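Local atomic coordinates of Udp-n-acetylglucosamine pyrophosphorylase (Trypanosoma brucei, PDB entry 4BQH), a protein that probably catalyses the formation of UDP-N-acetylglucosamine and diphosphate from UTP and N-acetylglucosamine 1-phosphate. Residues Ile109-Ala120 / Ser168-Met179. Sequence-based numbering, arbitrary orientation.
Sequences IQKGQIAFLILA and SGRKARVQLLVM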
# COMPACT_ATOMS: atom_id res chain seq x y z
N ILE A 109 8.90 15.62 5.24
CA ILE A 109 7.46 15.88 5.17
C ILE A 109 7.19 17.40 5.06
O ILE A 109 6.39 17.84 4.21
CB ILE A 109 6.72 15.23 6.38
CG1 ILE A 109 6.75 13.71 6.20
CG2 ILE A 109 5.27 15.70 6.45
CD1 ILE A 109 6.36 12.96 7.47
N GLN A 110 7.87 18.17 5.91
CA GLN A 110 7.72 19.65 5.90
C GLN A 110 8.06 20.25 4.54
O GLN A 110 7.36 21.16 4.04
CB GLN A 110 8.61 20.30 6.98
CG GLN A 110 8.57 21.84 6.97
CD GLN A 110 7.18 22.39 7.24
OE1 GLN A 110 6.55 22.97 6.36
NE2 GLN A 110 6.72 22.23 8.47
N LYS A 111 9.13 19.72 3.94
CA LYS A 111 9.63 20.20 2.65
C LYS A 111 8.72 19.84 1.49
O LYS A 111 9.01 20.22 0.35
CB LYS A 111 11.06 19.70 2.39
CG LYS A 111 12.13 20.41 3.22
CD LYS A 111 13.54 20.10 2.73
CE LYS A 111 14.00 18.67 3.05
NZ LYS A 111 15.09 18.18 2.14
N GLY A 112 7.65 19.07 1.75
CA GLY A 112 6.72 18.68 0.67
C GLY A 112 7.27 17.61 -0.26
O GLY A 112 6.81 17.48 -1.41
N GLN A 113 8.24 16.85 0.23
CA GLN A 113 8.93 15.84 -0.58
C GLN A 113 8.28 14.46 -0.57
O GLN A 113 8.73 13.57 -1.30
CB GLN A 113 10.36 15.68 -0.11
CG GLN A 113 11.22 16.90 -0.43
CD GLN A 113 12.61 16.71 0.14
OE1 GLN A 113 12.76 16.26 1.26
NE2 GLN A 113 13.62 17.00 -0.66
N ILE A 114 7.21 14.29 0.21
CA ILE A 114 6.64 12.93 0.40
C ILE A 114 5.26 12.77 -0.24
O ILE A 114 4.38 13.62 -0.06
CB ILE A 114 6.54 12.57 1.91
CG1 ILE A 114 7.91 12.76 2.60
CG2 ILE A 114 5.92 11.17 2.14
CD1 ILE A 114 9.05 12.01 1.91
N ALA A 115 5.07 11.69 -0.98
CA ALA A 115 3.74 11.29 -1.44
C ALA A 115 3.41 9.95 -0.81
O ALA A 115 4.31 9.13 -0.56
CB ALA A 115 3.70 11.18 -2.96
N PHE A 116 2.12 9.72 -0.56
CA PHE A 116 1.65 8.41 -0.10
C PHE A 116 0.69 7.88 -1.16
O PHE A 116 -0.29 8.54 -1.47
CB PHE A 116 0.93 8.47 1.27
CG PHE A 116 0.64 7.10 1.82
CD1 PHE A 116 -0.43 6.36 1.34
CD2 PHE A 116 1.49 6.54 2.76
CE1 PHE A 116 -0.66 5.07 1.80
CE2 PHE A 116 1.27 5.24 3.23
CZ PHE A 116 0.21 4.51 2.73
N LEU A 117 0.97 6.70 -1.68
CA LEU A 117 0.16 6.11 -2.75
C LEU A 117 -0.70 5.01 -2.10
O LEU A 117 -0.16 4.01 -1.59
CB LEU A 117 1.08 5.54 -3.83
CG LEU A 117 0.49 5.04 -5.16
CD1 LEU A 117 1.61 4.74 -6.14
CD2 LEU A 117 -0.40 3.81 -4.95
N ILE A 118 -2.01 5.22 -2.07
CA ILE A 118 -2.91 4.19 -1.51
C ILE A 118 -3.39 3.26 -2.62
O ILE A 118 -3.97 3.73 -3.62
CB ILE A 118 -4.21 4.80 -0.92
CG1 ILE A 118 -3.92 5.83 0.16
CG2 ILE A 118 -5.08 3.65 -0.37
CD1 ILE A 118 -5.20 6.47 0.73
N LEU A 119 -3.16 1.95 -2.48
CA LEU A 119 -3.67 0.98 -3.46
C LEU A 119 -5.15 0.78 -3.16
O LEU A 119 -5.52 0.21 -2.10
CB LEU A 119 -2.89 -0.35 -3.35
CG LEU A 119 -1.36 -0.24 -3.46
CD1 LEU A 119 -0.72 -1.54 -2.99
CD2 LEU A 119 -0.93 0.06 -4.89
N ALA A 120 -5.99 1.26 -4.08
CA ALA A 120 -7.41 1.43 -3.83
C ALA A 120 -8.31 0.84 -4.91
O ALA A 120 -9.42 1.32 -5.15
CB ALA A 120 -7.73 2.91 -3.63
N SER A 168 8.09 26.48 10.79
CA SER A 168 8.02 27.12 9.49
C SER A 168 6.68 27.81 9.27
O SER A 168 5.66 27.39 9.81
CB SER A 168 8.26 26.06 8.40
OG SER A 168 7.87 26.51 7.13
N GLY A 169 6.67 28.87 8.47
CA GLY A 169 5.40 29.51 8.10
C GLY A 169 4.66 28.74 7.02
O GLY A 169 3.50 29.06 6.70
N ARG A 170 5.32 27.72 6.47
CA ARG A 170 4.80 26.96 5.33
C ARG A 170 4.07 25.69 5.78
O ARG A 170 4.43 25.08 6.77
CB ARG A 170 5.93 26.59 4.36
CG ARG A 170 5.44 26.27 2.95
CD ARG A 170 4.86 27.52 2.27
NE ARG A 170 3.66 27.24 1.48
CZ ARG A 170 2.40 27.27 1.94
NH1 ARG A 170 2.14 27.54 3.21
NH2 ARG A 170 1.40 27.02 1.12
N LYS A 171 3.01 25.35 5.05
CA LYS A 171 2.22 24.17 5.38
C LYS A 171 3.00 22.94 4.94
O LYS A 171 3.65 22.96 3.89
CB LYS A 171 0.86 24.23 4.67
CG LYS A 171 -0.05 25.36 5.18
CD LYS A 171 -0.64 25.08 6.57
CE LYS A 171 0.22 25.63 7.72
NZ LYS A 171 -0.44 25.41 9.04
N ALA A 172 2.96 21.91 5.77
CA ALA A 172 3.58 20.61 5.44
C ALA A 172 2.52 19.87 4.65
O ALA A 172 1.38 19.77 5.10
CB ALA A 172 3.90 19.83 6.70
N ARG A 173 2.87 19.38 3.46
CA ARG A 173 1.87 18.72 2.62
C ARG A 173 2.39 17.40 2.06
O ARG A 173 3.37 17.36 1.31
CB ARG A 173 1.39 19.63 1.45
CG ARG A 173 0.52 20.81 1.90
CD ARG A 173 -0.70 20.32 2.68
NE ARG A 173 -1.56 21.39 3.20
CZ ARG A 173 -1.72 21.70 4.49
NH1 ARG A 173 -1.07 21.04 5.44
NH2 ARG A 173 -2.54 22.69 4.82
N VAL A 174 1.72 16.32 2.43
CA VAL A 174 1.99 15.01 1.84
C VAL A 174 1.01 14.86 0.65
O VAL A 174 -0.22 14.97 0.85
CB VAL A 174 1.72 13.89 2.87
CG1 VAL A 174 1.79 12.51 2.19
CG2 VAL A 174 2.69 14.00 4.03
N GLN A 175 1.50 14.62 -0.57
CA GLN A 175 0.59 14.39 -1.71
C GLN A 175 -0.02 13.01 -1.57
O GLN A 175 0.72 12.05 -1.36
CB GLN A 175 1.34 14.49 -3.04
CG GLN A 175 2.02 15.85 -3.25
CD GLN A 175 1.02 16.98 -3.34
OE1 GLN A 175 -0.03 16.85 -3.97
NE2 GLN A 175 1.34 18.11 -2.69
N LEU A 176 -1.35 12.93 -1.66
CA LEU A 176 -2.06 11.67 -1.54
C LEU A 176 -2.42 11.22 -2.95
O LEU A 176 -3.09 11.94 -3.71
CB LEU A 176 -3.33 11.84 -0.68
CG LEU A 176 -4.16 10.56 -0.52
CD1 LEU A 176 -3.34 9.44 0.11
CD2 LEU A 176 -5.40 10.81 0.31
N LEU A 177 -1.98 10.02 -3.29
CA LEU A 177 -2.23 9.44 -4.61
C LEU A 177 -3.15 8.26 -4.39
O LEU A 177 -2.77 7.30 -3.69
CB LEU A 177 -0.90 8.96 -5.21
CG LEU A 177 0.35 9.84 -5.03
CD1 LEU A 177 1.53 9.17 -5.74
CD2 LEU A 177 0.06 11.23 -5.58
N VAL A 178 -4.36 8.34 -4.92
CA VAL A 178 -5.35 7.29 -4.67
C VAL A 178 -5.47 6.45 -5.96
O VAL A 178 -5.97 6.94 -6.97
CB VAL A 178 -6.72 7.91 -4.30
CG1 VAL A 178 -7.76 6.81 -4.06
CG2 VAL A 178 -6.55 8.77 -3.06
N MET A 179 -4.96 5.22 -5.92
CA MET A 179 -4.93 4.40 -7.13
C MET A 179 -6.20 3.56 -7.24
O MET A 179 -6.34 2.52 -6.61
CB MET A 179 -3.67 3.52 -7.24
CG MET A 179 -3.56 2.99 -8.68
SD MET A 179 -2.05 2.04 -8.93
CE MET A 179 -2.51 0.49 -8.20
O HOH W 1 5.68 15.95 2.11
O HOH W 2 5.12 20.91 2.35
O HOH W 3 3.91 18.24 -1.33
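Leu-117 and Leu-177 sit in register on neighbouring strands, and their side chains cross at about a right angle, with CD1 of Leu-177 4.1 Å from CB of Leu-117. The same methyl also reaches CB of Ala-115, so it bridges two residues that share a sheet face. Farther along this face, CD2 of Leu-117 meets CB of Met-179. The Met-179 chain is extended until it bends at chi3 (79°); its CE then lies 3.7 Å from CD2 of Leu-119, the two side chains running side by side. Val-241 of helix 241-246 touches Leu-117, Leu-119 and Met-179 from this side. Strands 114-119 and 175-179 run parallel, their axes 18° apart, and belong to the sheet of a GT-A-type nucleotidyltransferase domain, flanked in the sheet by 275-280 beside 114-119 and by 205-209 beside 175-179. Six backbone hydrogen bonds alternate between them, from Gln-175 N to Ile-114 O through Ala-120 N to Met-179 O. On the other face, Leu-176 places CD1 3.6 Å from CD1 of Ile-118 and obliquely to the Phe-116 ring. Val-174, with CG1 anti to its own N (chi1 171°), lays that methyl near Phe-116 N while CG2 meets CG2 of Ile-109 at 3.9 Å. Before the strands begin, where no direct backbone hydrogen bond joins the two chains, a water links them: it donates to Gln-110 O and Lys-171 O and accepts from Arg-173 N (2.9 Å).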